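Local atomic coordinates of monoglyceride lipase (Saccharomyces cerevisiae, PDB entry 4ZWN), a protein that hydrolyses monoacylglycerols, preferring monounsaturated ones, to free fatty acids and glycerol, and also takes part in the breakdown of fatty acid ethyl esters. Residues N118-E121 with H122-K126. The protein carries 2 engineered substitutions. Numbering follows the deposited sequence.
Sequences NDLE and HFVEK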
ATOM      1  N   ASN A 118      -0.588 -14.123  -5.892  1.00 35.01           N
ATOM      2  CA  ASN A 118      -1.421 -15.279  -5.581  1.00 32.09           C
ATOM      3  C   ASN A 118      -2.114 -15.117  -4.233  1.00 36.15           C
ATOM      4  O   ASN A 118      -3.294 -15.443  -4.092  1.00 38.38           O
ATOM      5  CB  ASN A 118      -0.597 -16.563  -5.588  1.00 37.37           C
ATOM      6  CG  ASN A 118      -1.463 -17.807  -5.504  1.00 40.73           C
ATOM      7  OD1 ASN A 118      -2.431 -17.952  -6.251  1.00 43.03           O
ATOM      8  ND2 ASN A 118      -1.127 -18.704  -4.585  1.00 41.85           N
ATOM      9  N   ASP A 119      -1.378 -14.615  -3.244  1.00 33.66           N
ATOM     10  CA  ASP A 119      -1.963 -14.317  -1.942  1.00 33.67           C
ATOM     11  C   ASP A 119      -2.995 -13.210  -2.076  1.00 34.40           C
ATOM     12  O   ASP A 119      -4.047 -13.250  -1.442  1.00 32.39           O
ATOM     13  CB  ASP A 119      -0.890 -13.903  -0.931  1.00 38.37           C
ATOM     14  CG  ASP A 119       0.088 -15.019  -0.622  1.00 38.20           C
ATOM     15  OD1 ASP A 119      -0.257 -16.200  -0.836  1.00 39.77           O
ATOM     16  OD2 ASP A 119       1.204 -14.710  -0.157  1.00 35.00           O
ATOM     17  N   LEU A 120      -2.683 -12.222  -2.910  1.00 35.67           N
ATOM     18  CA  LEU A 120      -3.571 -11.087  -3.119  1.00 37.55           C
ATOM     19  C   LEU A 120      -4.900 -11.529  -3.724  1.00 34.72           C
ATOM     20  O   LEU A 120      -5.959 -11.094  -3.277  1.00 34.54           O
ATOM     21  CB  LEU A 120      -2.905 -10.039  -4.016  1.00 36.18           C
ATOM     22  CG  LEU A 120      -3.709  -8.761  -4.277  1.00 31.36           C
ATOM     23  CD1 LEU A 120      -4.146  -8.114  -2.970  1.00 26.96           C
ATOM     24  CD2 LEU A 120      -2.894  -7.783  -5.104  1.00 32.91           C
ATOM     25  N   GLU A 121      -4.841 -12.397  -4.732  1.00 35.70           N
ATOM     26  CA  GLU A 121      -6.054 -12.894  -5.378  1.00 37.75           C
ATOM     27  C   GLU A 121      -6.961 -13.599  -4.377  1.00 35.52           C
ATOM     28  O   GLU A 121      -8.186 -13.507  -4.467  1.00 41.10           O
ATOM     29  CB  GLU A 121      -5.713 -13.844  -6.530  1.00 35.01           C
ATOM     30  CG  GLU A 121      -4.952 -13.210  -7.689  1.00 33.56           C
ATOM     31  CD  GLU A 121      -5.815 -12.314  -8.564  1.00 40.67           C
ATOM     32  OE1 GLU A 121      -7.003 -12.105  -8.239  1.00 42.10           O
ATOM     33  OE2 GLU A 121      -5.302 -11.824  -9.591  1.00 38.68           O
ATOM     34  N   HIS A 122      -6.355 -14.295  -3.420  1.00 36.35           N
ATOM     35  CA  HIS A 122      -7.110 -15.000  -2.392  1.00 36.71           C
ATOM     36  C   HIS A 122      -7.939 -14.053  -1.531  1.00 38.24           C
ATOM     37  O   HIS A 122      -9.101 -14.333  -1.233  1.00 41.33           O
ATOM     38  CB  HIS A 122      -6.176 -15.809  -1.491  1.00 38.94           C
ATOM     39  CG  HIS A 122      -6.854 -16.369  -0.280  1.00 42.77           C
ATOM     40  ND1 HIS A 122      -7.640 -17.501  -0.324  1.00 43.59           N
ATOM     41  CD2 HIS A 122      -6.887 -15.938   1.003  1.00 38.20           C
ATOM     42  CE1 HIS A 122      -8.116 -17.751   0.883  1.00 39.91           C
ATOM     43  NE2 HIS A 122      -7.675 -16.817   1.706  1.00 35.16           N
ATOM     44  N   PHE A 123      -7.336 -12.939  -1.129  1.00 33.82           N
ATOM     45  CA  PHE A 123      -7.998 -11.992  -0.240  1.00 34.98           C
ATOM     46  C   PHE A 123      -8.903 -11.036  -1.001  1.00 39.16           C
ATOM     47  O   PHE A 123      -9.819 -10.450  -0.426  1.00 44.44           O
ATOM     48  CB  PHE A 123      -6.967 -11.209   0.570  1.00 34.69           C
ATOM     49  CG  PHE A 123      -6.290 -12.028   1.625  1.00 36.30           C
ATOM     50  CD1 PHE A 123      -6.942 -12.324   2.813  1.00 37.23           C
ATOM     51  CD2 PHE A 123      -5.008 -12.512   1.431  1.00 38.70           C
ATOM     52  CE1 PHE A 123      -6.327 -13.084   3.787  1.00 37.40           C
ATOM     53  CE2 PHE A 123      -4.385 -13.273   2.401  1.00 39.01           C
ATOM     54  CZ  PHE A 123      -5.047 -13.559   3.582  1.00 40.00           C
ATOM     55  N   VAL A 124      -8.642 -10.880  -2.294  1.00 36.71           N
ATOM     56  CA  VAL A 124      -9.541 -10.126  -3.155  1.00 36.42           C
ATOM     57  C   VAL A 124     -10.861 -10.878  -3.268  1.00 40.88           C
ATOM     58  O   VAL A 124     -11.933 -10.309  -3.064  1.00 44.83           O
ATOM     59  CB  VAL A 124      -8.942  -9.894  -4.559  1.00 35.26           C
ATOM     60  CG1 VAL A 124     -10.031  -9.528  -5.554  1.00 34.74           C
ATOM     61  CG2 VAL A 124      -7.876  -8.815  -4.511  1.00 30.53           C
ATOM     62  N   GLU A 125     -10.773 -12.170  -3.572  1.00 43.32           N
ATOM     63  CA  GLU A 125     -11.958 -13.004  -3.729  1.00 41.17           C
ATOM     64  C   GLU A 125     -12.735 -13.158  -2.427  1.00 41.69           C
ATOM     65  O   GLU A 125     -13.957 -13.292  -2.440  1.00 48.02           O
ATOM     66  CB  GLU A 125     -11.568 -14.376  -4.268  1.00 38.64           C
ATOM     67  CG  GLU A 125     -11.008 -14.332  -5.673  1.00 42.99           C
ATOM     68  CD  GLU A 125     -10.498 -15.678  -6.132  1.00 44.52           C
ATOM     69  OE1 GLU A 125     -10.470 -16.613  -5.304  1.00 44.94           O
ATOM     70  OE2 GLU A 125     -10.127 -15.800  -7.320  1.00 43.16           O
ATOM     71  N   LYS A 126     -12.020 -13.141  -1.306  1.00 38.75           N
ATOM     72  CA  LYS A 126     -12.648 -13.214   0.009  1.00 33.75           C
ATOM     73  C   LYS A 126     -13.521 -11.992   0.256  1.00 44.39           C
ATOM     74  O   LYS A 126     -14.681 -12.112   0.655  1.00 45.14           O
ATOM     75  CB  LYS A 126     -11.586 -13.331   1.105  1.00 39.04           C
ATOM     76  CG  LYS A 126     -12.140 -13.358   2.526  1.00 38.08           C
ATOM     77  CD  LYS A 126     -11.010 -13.323   3.551  1.00 46.72           C
ATOM     78  CE  LYS A 126     -11.451 -13.848   4.914  1.00 48.52           C
ATOM     79  NZ  LYS A 126     -12.456 -12.976   5.581  1.00 62.01           N
TER
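Leu120 and Val124 exemplify how an alpha-helix joins i to i+4 through backbone and side chain together. Val124 N donates to Leu120 O at 2.9 Å, almost in line with the carbonyl bond (C=O...N 163°), and Leu120 CD1 lies 4.1 Å from Val124 CG2, the two aliphatic chains meeting at a slant. Glu125 N likewise bonds to Glu121 O at 3.0 Å, tilted 31° off the carbonyl plane. The bonds one step earlier are weak, His122 N to Asn118 O and Phe123 N to Asp119 O both at 3.3 Å; Phe123 N also leans weakly on Leu120 O, which already accepts from Val124 N.

Aromatic contacts occupy another side. With CG placed beside its own backbone N (chi1 -72°), Phe123 swings its ring back along the preceding turn, bringing CD2 to 3.1 Å from Asp119 O. His122 CD2 sits over the centre of one face of that ring, 3.7 Å above its plane, while Phe123 CD2 lies at the imidazole edge. Replacing Phe123 by an alanine is likely to remove the face on which His122 CD2 rests and open a gap toward Phe94 and Phe46.

Glu121 OE1 and Glu125 OE2 stay 4.9 Å apart: Glu121 is hydrogen-bonded to Tyr153 OH and Lys158 N, and Glu125 to His159 NE2, while Lys158 NZ, a salt-bridge partner of Glu125 OE2, probably offsets part of the repulsion, and Asp119 forms a salt bridge with Arg97.

Within the alpha/beta-hydrolase fold, helix 113-134 thus presents distinct sides: Leu120 and Val124 pack on helix 145-156, which begins just after Ser144, the probable nucleophile of the GXSXG motif; Phe123 stacks with Phe94 of strand 89-94 and meets Phe46 of strand 44-51 edge-to-face; and the His122 ring stacks with Phe41 of strand 37-41, its NE2 hydrogen-bonded to Glu39.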